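Local coordinates for aspartate aminotransferase (Thermotoga maritima, PDB 1O4S), which catalyses the pyridoxal-phosphate-dependent transfer of the amino group from L-aspartate to 2-oxoglutarate, giving oxaloacetate and L-glutamate, as a homodimer, at residues I180-N185 with V189-E194; S15-E20 with I142-G147; K339-L344 with L352-A357; T75-I80 with I271-T276. One frame throughout, in Å; residues are numbered along the deposited sequence. Where two conformers were deposited one is given.

Overall arrangement
Contacts 1 and 3 are buried within one chain, whereas contacts 2 and 4 are partly buried and also meet the second subunit. Contact 1 follows strand 175-180 of the large seven-stranded sheet to the cofactor and is the most polar across its segments, with backbone and hydroxyl hydrogen bonds. Contact 3 fixes helix 337-348 to the four-stranded sheet through apolar side chains and one bridging water; its centre lies about 39 Å from that of contact 4, across the chain's centre. Contact 2 sets an N-terminal segment, and contact 4 a loop, against the C-terminal end of a helix by van der Waals touches, leaving polar groups to other partners, including ones across the dimer interface.

Contact 1 of 4, residues I180-N185 with V189-E194; sequences INSPNN and VVYRRE. With PLP (pyridoxal-5'-phosphate), chain M; SO4 (sulfate ion), chain K.
Ser182 and Tyr191 form the tight heart of this contact: Ser182 OG accepts the backbone N-H of Tyr191 in a nearly straight bond (2.9 Å from N to OG, 165° at the hydrogen). OG stands anti to the N of Ser182 (chi1 176°), facing the other segment, and a water joins it to Tyr191 O. Beyond the cis peptide before Pro183, Asn184 N donates to Val189 O at 2.8 Å. Pro183 CA adds a CA-H...O contact to Val189 O at 3.4 Å. Pro183 and Val190 lie side by side, CG to CG2 3.9 Å, while the edge of the Tyr191 ring meets Ile180, CE2 to CG2 4.0 Å. By contrast, the start of helix 193-206 is exposed and takes no part, Arg193 turning to Glu197.

The loop serves the cofactor. Asn181 OD1 accepts Asn185 N at 3.1 Å, the donor standing above its carbonyl plane, and Asn181 ND2 donates to Asp213 O of the neighbouring strand. Asn185 ND2 reaches PLP O3 at 2.9 Å and a sulfate ion, probably from the crystallisation liquor. A leucine in place of Asn181 would probably leave Asn185 N and Asp213 O without these amide partners and free the loop that presents Asn185 to the pyridoxal ring.

The turn links strand 175-180 to helix 193-206, with Ile180 packed between strands 209-213 and 127-132 of the large sheet and against helix 228-231.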
# COMPACT_ATOMS: atom_id res chain seq x y z
N ILE B 180 0.48 15.51 -15.23
CA ILE B 180 1.01 16.81 -14.85
C ILE B 180 1.22 16.90 -13.34
O ILE B 180 0.49 16.35 -12.56
CB ILE B 180 0.12 17.99 -15.37
CG1 ILE B 180 -1.32 17.85 -14.86
CG2 ILE B 180 0.19 18.09 -16.93
CD1 ILE B 180 -2.20 19.05 -15.14
N ASN B 181 2.26 17.61 -12.96
CA ASN B 181 2.67 17.82 -11.59
C ASN B 181 3.01 19.30 -11.40
O ASN B 181 4.16 19.75 -11.61
CB ASN B 181 3.90 16.97 -11.31
CG ASN B 181 4.49 17.22 -9.91
OD1 ASN B 181 5.71 17.17 -9.74
ND2 ASN B 181 3.62 17.44 -8.90
N SER B 182 1.99 20.05 -10.98
CA SER B 182 2.10 21.47 -10.74
C SER B 182 1.42 21.76 -9.40
O SER B 182 0.26 21.35 -9.22
CB SER B 182 1.45 22.25 -11.89
OG SER B 182 1.46 23.63 -11.63
N PRO B 183 2.10 22.41 -8.45
CA PRO B 183 3.53 22.79 -8.53
C PRO B 183 4.51 21.63 -8.64
O PRO B 183 4.28 20.52 -8.12
CB PRO B 183 3.78 23.57 -7.21
CG PRO B 183 2.41 23.96 -6.71
CD PRO B 183 1.49 22.85 -7.18
N ASN B 184 5.63 21.90 -9.29
CA ASN B 184 6.48 20.84 -9.82
C ASN B 184 7.61 20.46 -8.88
O ASN B 184 8.23 21.30 -8.27
CB ASN B 184 7.07 21.28 -11.17
CG ASN B 184 7.85 20.19 -11.84
OD1 ASN B 184 9.08 20.24 -11.91
ND2 ASN B 184 7.15 19.19 -12.34
N ASN B 185 7.82 19.15 -8.77
CA ASN B 185 9.03 18.61 -8.19
C ASN B 185 9.81 18.04 -9.41
O ASN B 185 9.29 17.11 -10.05
CB ASN B 185 8.64 17.52 -7.19
CG ASN B 185 9.82 16.87 -6.52
OD1 ASN B 185 10.96 17.14 -6.86
ND2 ASN B 185 9.55 16.03 -5.53
N VAL B 189 8.14 25.01 -10.50
CA VAL B 189 7.30 25.82 -11.37
C VAL B 189 5.85 25.41 -11.25
O VAL B 189 5.51 24.32 -10.78
CB VAL B 189 7.72 25.82 -12.86
CG1 VAL B 189 9.18 26.23 -13.01
CG2 VAL B 189 7.41 24.45 -13.53
N VAL B 190 5.00 26.33 -11.70
CA VAL B 190 3.57 26.19 -11.69
C VAL B 190 3.15 26.38 -13.15
O VAL B 190 3.54 27.35 -13.79
CB VAL B 190 3.00 27.27 -10.77
CG1 VAL B 190 1.67 27.79 -11.24
CG2 VAL B 190 2.94 26.82 -9.33
N TYR B 191 2.37 25.46 -13.67
CA TYR B 191 1.97 25.48 -15.07
C TYR B 191 0.92 26.56 -15.35
O TYR B 191 0.02 26.79 -14.55
CB TYR B 191 1.44 24.11 -15.49
CG TYR B 191 2.50 23.02 -15.65
CD1 TYR B 191 3.87 23.29 -15.53
CD2 TYR B 191 2.11 21.71 -15.97
CE1 TYR B 191 4.83 22.26 -15.70
CE2 TYR B 191 3.08 20.69 -16.16
CZ TYR B 191 4.42 20.98 -16.02
OH TYR B 191 5.37 20.00 -16.21
N ARG B 192 1.06 27.18 -16.53
CA ARG B 192 0.29 28.34 -16.94
C ARG B 192 -1.13 27.90 -17.21
O ARG B 192 -1.38 26.78 -17.64
CB ARG B 192 0.90 28.95 -18.23
CG ARG B 192 2.34 29.52 -18.11
CD ARG B 192 2.46 30.96 -17.48
NE ARG B 192 2.45 32.05 -18.47
CZ ARG B 192 2.51 33.37 -18.18
NH1 ARG B 192 2.56 33.80 -16.91
NH2 ARG B 192 2.50 34.26 -19.16
N ARG B 193 -2.07 28.80 -16.96
CA ARG B 193 -3.48 28.53 -17.14
C ARG B 193 -3.81 28.18 -18.60
O ARG B 193 -4.58 27.27 -18.87
CB ARG B 193 -4.28 29.77 -16.69
CG ARG B 193 -5.78 29.62 -16.87
CD ARG B 193 -6.61 30.79 -16.37
NE ARG B 193 -8.04 30.44 -16.44
CZ ARG B 193 -8.80 30.03 -15.42
NH1 ARG B 193 -8.32 29.94 -14.17
NH2 ARG B 193 -10.09 29.73 -15.65
N GLU B 194 -3.21 28.91 -19.53
CA GLU B 194 -3.38 28.71 -20.97
C GLU B 194 -3.01 27.27 -21.42
O GLU B 194 -3.72 26.64 -22.20
CB GLU B 194 -2.60 29.80 -21.77
CG GLU B 194 -1.54 30.61 -20.96
CD GLU B 194 -2.11 31.60 -19.91
OE1 GLU B 194 -1.54 31.72 -18.79
OE2 GLU B 194 -3.13 32.28 -20.20
N1 PLP M . 4.26 13.72 -5.97
C2 PLP M . 5.42 14.46 -5.77
C2A PLP M . 5.99 15.09 -7.00
C3 PLP M . 6.01 14.56 -4.51
O3 PLP M . 7.03 15.22 -4.35
C4 PLP M . 5.40 13.95 -3.40
C4A PLP M . 6.04 14.08 -2.00
C5 PLP M . 4.21 13.23 -3.64
C6 PLP M . 3.67 13.12 -4.92
C5A PLP M . 3.39 12.49 -2.60
O4P PLP M . 3.93 11.70 -1.57
P PLP M . 3.01 11.02 -0.45
O1P PLP M . 3.88 11.17 0.75
O2P PLP M . 1.72 11.71 -0.36
O3P PLP M . 2.98 9.63 -0.96
S SO4 K . 11.88 13.20 -3.49
O1 SO4 K . 11.19 14.43 -3.90
O2 SO4 K . 12.29 12.52 -4.73
O3 SO4 K . 13.04 13.41 -2.59
O4 SO4 K . 10.93 12.41 -2.73
O HOH W 1 4.66 17.74 -14.74
O HOH W 2 -0.71 25.36 -12.31

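Contact 2 of 4, residues S15-E20 with I142-G147; sequences SRRISE and IILAGG
With chi1 at 95° and chi2 at -127°, both off the staggered values, the bent Arg17 chain lays its CG against Leu144 CD2 at 3.7 Å, the side chains crossing at about a right angle. Ile143 places CG2 anti to its backbone N, and this methyl touches Arg17 O and, at 3.9 Å, Glu20 CB. The touches are all van der Waals: the Arg17 guanidinium passes Leu144 O obliquely, NH2 to O 3.7 Å, without bonding to it.

The charged end of Arg17 looks instead across the dimer interface, NH2 donating to Ala145 O of the second subunit, with the reciprocal bond formed in return. An alanine in place of Arg17, lacking CG and the guanidinium, would probably leave Ala145 O of the second subunit without its donor and open a gap beside Leu144 CD2. Helix 138-144 ends in a Schellman motif, Gly147 N bonding Ile142 O at 3.0 Å, with Gly146 at a positive phi (92°).

The short, weakly bonded helix 16-19 rests on the C-terminal end of helix 138-144, where Phe115 of helix 109-121 packs on Leu144 and Phe118 on Ile142 and Ala145; Ile271 of the second subunit meets Ile18 and Leu144.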
# COMPACT_ATOMS: atom_id res chain seq x y z
N SER B 15 10.52 -11.16 -11.45
CA SER B 15 9.89 -10.69 -12.68
C SER B 15 10.78 -9.71 -13.43
O SER B 15 11.51 -8.92 -12.83
CB SER B 15 8.52 -10.09 -12.42
OG SER B 15 8.60 -8.84 -11.88
N ARG B 16 10.72 -9.78 -14.75
CA ARG B 16 11.47 -8.89 -15.63
C ARG B 16 11.13 -7.43 -15.42
O ARG B 16 11.99 -6.60 -15.59
CB ARG B 16 11.23 -9.24 -17.11
CG ARG B 16 11.70 -10.59 -17.53
CD ARG B 16 11.56 -10.81 -19.06
NE ARG B 16 10.15 -10.77 -19.49
CZ ARG B 16 9.36 -11.84 -19.63
NH1 ARG B 16 8.09 -11.67 -20.00
NH2 ARG B 16 9.82 -13.07 -19.40
N ARG B 17 9.90 -7.10 -15.04
CA ARG B 17 9.50 -5.70 -14.84
C ARG B 17 10.34 -4.98 -13.77
O ARG B 17 10.45 -3.77 -13.81
CB ARG B 17 8.00 -5.60 -14.50
CG ARG B 17 7.66 -5.53 -12.99
CD ARG B 17 6.66 -6.55 -12.46
NE ARG B 17 5.30 -6.33 -12.93
CZ ARG B 17 4.28 -7.20 -12.78
NH1 ARG B 17 4.42 -8.37 -12.17
NH2 ARG B 17 3.07 -6.85 -13.24
N ILE B 18 10.90 -5.72 -12.80
CA ILE B 18 11.72 -5.14 -11.73
C ILE B 18 13.02 -4.56 -12.31
O ILE B 18 13.51 -3.54 -11.83
CB ILE B 18 12.10 -6.22 -10.66
CG1 ILE B 18 10.89 -6.82 -9.96
CG2 ILE B 18 13.09 -5.64 -9.63
CD1 ILE B 18 10.24 -5.93 -9.03
N SER B 19 13.58 -5.29 -13.29
CA SER B 19 14.73 -4.84 -14.07
C SER B 19 14.42 -3.60 -14.85
O SER B 19 15.23 -2.68 -14.92
CB SER B 19 15.13 -5.89 -15.12
OG SER B 19 16.05 -6.77 -14.56
N GLU B 20 13.24 -3.60 -15.46
CA GLU B 20 12.77 -2.48 -16.28
C GLU B 20 12.65 -1.17 -15.51
O GLU B 20 12.54 -0.12 -16.13
CB GLU B 20 11.44 -2.82 -16.99
CG GLU B 20 11.61 -3.82 -18.14
CD GLU B 20 10.33 -4.56 -18.55
OE1 GLU B 20 10.48 -5.56 -19.30
OE2 GLU B 20 9.20 -4.18 -18.15
N ILE B 142 4.39 3.55 -13.65
CA ILE B 142 3.81 3.28 -14.97
C ILE B 142 4.36 1.97 -15.50
O ILE B 142 3.58 1.17 -16.02
CB ILE B 142 4.08 4.45 -15.96
CG1 ILE B 142 3.35 5.70 -15.47
CG2 ILE B 142 3.69 4.05 -17.38
CD1 ILE B 142 4.03 6.99 -15.91
N ILE B 143 5.67 1.75 -15.34
CA ILE B 143 6.29 0.47 -15.68
C ILE B 143 5.63 -0.71 -14.95
O ILE B 143 5.26 -1.68 -15.58
CB ILE B 143 7.83 0.43 -15.36
CG1 ILE B 143 8.66 1.36 -16.26
CG2 ILE B 143 8.35 -0.99 -15.50
CD1 ILE B 143 8.10 1.55 -17.59
N LEU B 144 5.48 -0.60 -13.63
CA LEU B 144 4.86 -1.66 -12.84
C LEU B 144 3.43 -1.96 -13.27
O LEU B 144 3.00 -3.11 -13.24
CB LEU B 144 4.87 -1.30 -11.36
CG LEU B 144 6.22 -1.34 -10.69
CD1 LEU B 144 5.98 -0.88 -9.26
CD2 LEU B 144 6.85 -2.72 -10.75
N ALA B 145 2.73 -0.92 -13.73
CA ALA B 145 1.37 -1.06 -14.25
C ALA B 145 1.27 -1.58 -15.69
O ALA B 145 0.19 -1.75 -16.18
CB ALA B 145 0.59 0.26 -14.09
N GLY B 146 2.38 -1.83 -16.37
CA GLY B 146 2.35 -2.38 -17.71
C GLY B 146 2.36 -1.34 -18.82
O GLY B 146 2.27 -1.69 -19.98
N GLY B 147 2.42 -0.07 -18.47
CA GLY B 147 2.38 1.00 -19.45
C GLY B 147 3.75 1.33 -19.98
O GLY B 147 4.76 0.80 -19.51

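Contact 3 of 4, residues K339-L344 with L352-A357; sequences KFCERL and LVPGSA
Leu344 and Leu352 make the closest apolar touch, CD2 to CD1 at 3.4 Å, tighter than usual van der Waals contact. Leu344 CG lies anti to the backbone N (chi1 -180°), which sends its branch obliquely across the Leu352 side chain. The Phe340 ring adds its edge to the same methyl, CE2 to Leu352 CD1 4.3 Å, so that one leucine branch is met by two residues a turn apart on the helix.

The second kind of contact belongs to sulfur. Cys341 has its CB directed at the strand, and SG lies by the Val353-Pro354 junction, 3.6 Å from Pro354 N. It also meets the proline ring, SG to CG 3.8 Å, and passes Leu352 O at 3.7 Å. These are packing touches of a buried thiol, with the ring of Pro354 flanking both CB and SG of Cys341. Val353, its CB directed away from the helix, has its side chain about 4 Å from that of Arg365, a probable substrate-binding residue.

Polar bridging is left to one water. It donates to Cys341 O at 2.7 Å and accepts from Leu352 N at 3.0 Å, just before the regular pair 353-354.

These elements belong to the small domain of the fold-type I aminotransferase architecture. After helix 337-348 the chain turns back into strand 350-354, an inner strand of the four-stranded sheet, and the helix packs on that sheet. Val364 and Leu366 of strand 363-367 complete the apolar floor under Cys341 and Leu352, and helix 372-386 closes the far side, Phe385 meeting Phe340 edge to face.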
# COMPACT_ATOMS: atom_id res chain seq x y z
N LYS B 339 28.70 14.18 -10.35
CA LYS B 339 30.00 14.51 -9.80
C LYS B 339 29.95 15.81 -9.00
O LYS B 339 30.60 15.92 -7.97
CB LYS B 339 31.07 14.61 -10.90
CG LYS B 339 31.28 13.31 -11.72
CD LYS B 339 32.49 13.47 -12.71
CE LYS B 339 32.61 12.34 -13.77
NZ LYS B 339 33.86 12.51 -14.63
N PHE B 340 29.20 16.79 -9.49
CA PHE B 340 29.01 18.04 -8.74
C PHE B 340 28.55 17.74 -7.30
O PHE B 340 29.07 18.32 -6.35
CB PHE B 340 27.98 18.95 -9.43
CG PHE B 340 27.83 20.32 -8.77
CD1 PHE B 340 28.45 21.43 -9.31
CD2 PHE B 340 27.04 20.47 -7.62
CE1 PHE B 340 28.31 22.70 -8.72
CE2 PHE B 340 26.90 21.73 -7.02
CZ PHE B 340 27.53 22.85 -7.57
N CYS B 341 27.59 16.84 -7.16
CA CYS B 341 26.99 16.54 -5.87
C CYS B 341 27.89 15.68 -5.00
O CYS B 341 27.87 15.82 -3.77
CB CYS B 341 25.65 15.84 -6.05
SG CYS B 341 24.41 16.93 -6.75
N GLU B 342 28.66 14.79 -5.63
CA GLU B 342 29.61 13.92 -4.93
C GLU B 342 30.69 14.76 -4.26
O GLU B 342 31.05 14.54 -3.11
CB GLU B 342 30.25 12.89 -5.89
CG GLU B 342 29.35 11.69 -6.21
CD GLU B 342 29.97 10.69 -7.21
OE1 GLU B 342 31.06 10.96 -7.77
OE2 GLU B 342 29.34 9.62 -7.44
N ARG B 343 31.19 15.74 -5.00
CA ARG B 343 32.30 16.57 -4.58
C ARG B 343 31.88 17.59 -3.53
O ARG B 343 32.60 17.83 -2.58
CB ARG B 343 32.87 17.31 -5.78
CG ARG B 343 33.54 16.39 -6.78
CD ARG B 343 34.02 17.07 -8.07
NE ARG B 343 34.22 16.05 -9.11
CZ ARG B 343 35.40 15.53 -9.48
NH1 ARG B 343 36.55 15.94 -8.94
NH2 ARG B 343 35.41 14.59 -10.43
N LEU B 344 30.72 18.19 -3.73
CA LEU B 344 30.18 19.16 -2.80
C LEU B 344 29.92 18.46 -1.48
O LEU B 344 30.21 18.99 -0.41
CB LEU B 344 28.90 19.79 -3.35
CG LEU B 344 28.21 20.85 -2.48
CD1 LEU B 344 28.94 22.16 -2.53
CD2 LEU B 344 26.80 21.04 -2.95
N LEU B 352 23.06 17.72 -2.05
CA LEU B 352 22.05 18.02 -3.07
C LEU B 352 21.74 16.78 -3.91
O LEU B 352 22.42 15.76 -3.83
CB LEU B 352 22.51 19.18 -3.96
CG LEU B 352 23.00 20.46 -3.27
CD1 LEU B 352 23.70 21.41 -4.23
CD2 LEU B 352 21.88 21.17 -2.61
N VAL B 353 20.69 16.87 -4.70
CA VAL B 353 20.26 15.76 -5.52
C VAL B 353 20.63 16.04 -6.99
O VAL B 353 20.24 17.04 -7.53
CB VAL B 353 18.75 15.56 -5.43
CG1 VAL B 353 18.35 14.30 -6.19
CG2 VAL B 353 18.31 15.47 -3.95
N PRO B 354 21.38 15.14 -7.63
CA PRO B 354 21.69 15.30 -9.06
C PRO B 354 20.42 15.42 -9.92
O PRO B 354 19.52 14.60 -9.78
CB PRO B 354 22.46 14.03 -9.39
CG PRO B 354 23.02 13.61 -8.07
CD PRO B 354 21.97 13.92 -7.06
N GLY B 355 20.36 16.44 -10.79
CA GLY B 355 19.30 16.59 -11.78
C GLY B 355 19.07 15.37 -12.69
O GLY B 355 17.95 15.14 -13.16
N SER B 356 20.14 14.61 -12.92
CA SER B 356 20.08 13.28 -13.57
C SER B 356 18.98 12.37 -13.01
O SER B 356 18.36 11.61 -13.74
CB SER B 356 21.39 12.52 -13.37
OG SER B 356 22.43 13.10 -14.07
N ALA B 357 18.77 12.43 -11.70
CA ALA B 357 17.73 11.63 -11.08
C ALA B 357 16.33 11.97 -11.64
O ALA B 357 15.42 11.13 -11.65
CB ALA B 357 17.78 11.83 -9.60
O HOH W 3 25.94 17.33 -2.68

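Contact 4 of 4, residues T75-I80 with I271-T276; sequences TDPRGI and IQSHTT
Pro77, at the second position of a type I beta turn from Asp76 to Gly79, sets its ring against Ser273 near the C-terminal end of helix 262-275. Pro77 CB meets Ser273 CB at 3.7 Å, and CG lies at the same distance from OG, so the flank of the pyrrolidine ring runs along the serine side chain. Ser273 OG is anti to its backbone N (chi1 174°), which brings the hydroxyl alongside the ring.

Gln272 comes up beside it, its CG only 3.2 Å from Pro77 O, a close approach of a methylene to a carbonyl. A bend at chi2 (70°) then swings the amide away from the turn: OE1 bonds Asn116, and NE2 serves Gln112 and Ser277 O. The touching surface is therefore small and chiefly aliphatic, while the polar end of the glutamine ties helix 262-275 to helix 109-121.

On the turn's other flank, Asp76 and Arg78 pair in a salt bridge, Arg78 NE to Asp76 OD2 3.0 Å, though its detail is less certain because Arg78 has two conformers; Arg78 also bridges to Asp102. The C-terminal end of helix 262-275 reaches the other active site, since Ser273 O bonds Lys111 of the second subunit and Thr276 O bonds Arg254 of that subunit, both residues of its cofactor pocket. The turn itself is closed at Asp76 O, which receives Gly79 N at 3.0 Å from one face of its plane and Thr75 OG1 at 3.2 Å from the other.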
# COMPACT_ATOMS: atom_id res chain seq x y z
N THR B 75 -11.64 -0.61 8.02
CA THR B 75 -12.68 0.30 7.51
C THR B 75 -13.02 -0.05 6.06
O THR B 75 -12.42 -0.93 5.46
CB THR B 75 -12.22 1.77 7.55
OG1 THR B 75 -11.11 1.97 6.67
CG2 THR B 75 -11.73 2.14 8.87
N ASP B 76 -14.01 0.66 5.52
CA ASP B 76 -14.29 0.68 4.09
C ASP B 76 -12.94 0.84 3.36
O ASP B 76 -12.18 1.71 3.68
CB ASP B 76 -15.22 1.86 3.83
CG ASP B 76 -15.71 1.97 2.39
OD1 ASP B 76 -15.08 1.46 1.43
OD2 ASP B 76 -16.70 2.65 2.13
N PRO B 77 -12.62 -0.03 2.42
CA PRO B 77 -11.33 0.06 1.70
C PRO B 77 -11.06 1.39 0.99
O PRO B 77 -9.88 1.75 0.78
CB PRO B 77 -11.41 -1.05 0.64
CG PRO B 77 -12.51 -1.89 0.99
CD PRO B 77 -13.44 -1.16 1.95
N ARG B 78 -12.11 2.10 0.58
CA ARG B 78 -11.91 3.40 -0.07
C ARG B 78 -11.72 4.53 0.91
O ARG B 78 -11.51 5.64 0.46
CB ARG B 78 -13.05 3.80 -1.03
CG ARG B 78 -14.33 3.13 -0.80
CD ARG B 78 -15.49 3.36 -1.69
NE ARG B 78 -16.63 2.99 -0.86
CZ ARG B 78 -17.89 3.27 -1.10
NH1 ARG B 78 -18.25 3.91 -2.22
NH2 ARG B 78 -18.79 2.87 -0.21
N GLY B 79 -11.82 4.25 2.21
CA GLY B 79 -11.69 5.24 3.25
C GLY B 79 -13.02 5.45 3.95
O GLY B 79 -14.09 5.27 3.33
N ILE B 80 -12.97 5.81 5.23
CA ILE B 80 -14.21 6.04 5.99
C ILE B 80 -15.00 7.15 5.33
O ILE B 80 -14.42 8.13 4.86
CB ILE B 80 -13.93 6.41 7.49
CG1 ILE B 80 -13.09 7.67 7.62
CG2 ILE B 80 -13.28 5.22 8.26
CD1 ILE B 80 -12.89 8.13 9.05
N ILE B 271 -8.68 -1.64 -6.86
CA ILE B 271 -7.24 -1.76 -6.70
C ILE B 271 -6.85 -1.64 -5.21
O ILE B 271 -6.11 -2.46 -4.69
CB ILE B 271 -6.43 -0.70 -7.53
CG1 ILE B 271 -6.82 -0.66 -9.02
CG2 ILE B 271 -4.91 -0.99 -7.42
CD1 ILE B 271 -6.62 -1.94 -9.72
N GLN B 272 -7.34 -0.58 -4.56
CA GLN B 272 -7.01 -0.25 -3.18
C GLN B 272 -7.37 -1.41 -2.30
O GLN B 272 -6.59 -1.85 -1.47
CB GLN B 272 -7.76 1.03 -2.72
CG GLN B 272 -7.41 1.53 -1.29
CD GLN B 272 -6.02 2.11 -1.17
OE1 GLN B 272 -5.48 2.63 -2.12
NE2 GLN B 272 -5.47 2.05 0.02
N SER B 273 -8.56 -1.94 -2.55
CA SER B 273 -9.12 -2.96 -1.72
C SER B 273 -8.30 -4.27 -1.76
O SER B 273 -8.09 -4.92 -0.72
CB SER B 273 -10.56 -3.24 -2.16
OG SER B 273 -11.08 -4.31 -1.45
N HIS B 274 -7.85 -4.67 -2.95
CA HIS B 274 -7.19 -5.95 -3.09
C HIS B 274 -5.69 -5.88 -2.82
O HIS B 274 -5.08 -6.92 -2.60
CB HIS B 274 -7.46 -6.54 -4.47
CG HIS B 274 -8.90 -6.84 -4.70
ND1 HIS B 274 -9.60 -7.71 -3.89
CD2 HIS B 274 -9.78 -6.38 -5.62
CE1 HIS B 274 -10.86 -7.78 -4.31
NE2 HIS B 274 -10.99 -6.97 -5.34
N THR B 275 -5.12 -4.68 -2.85
CA THR B 275 -3.68 -4.52 -2.71
C THR B 275 -3.24 -4.29 -1.26
O THR B 275 -2.43 -5.05 -0.76
CB THR B 275 -3.10 -3.41 -3.63
OG1 THR B 275 -3.78 -2.17 -3.42
CG2 THR B 275 -3.29 -3.78 -5.12
N THR B 276 -3.75 -3.25 -0.62
CA THR B 276 -3.44 -2.90 0.77
C THR B 276 -4.67 -2.92 1.65
O THR B 276 -4.55 -2.83 2.87
CB THR B 276 -2.85 -1.47 0.90
OG1 THR B 276 -3.77 -0.50 0.34
CG2 THR B 276 -1.61 -1.33 0.12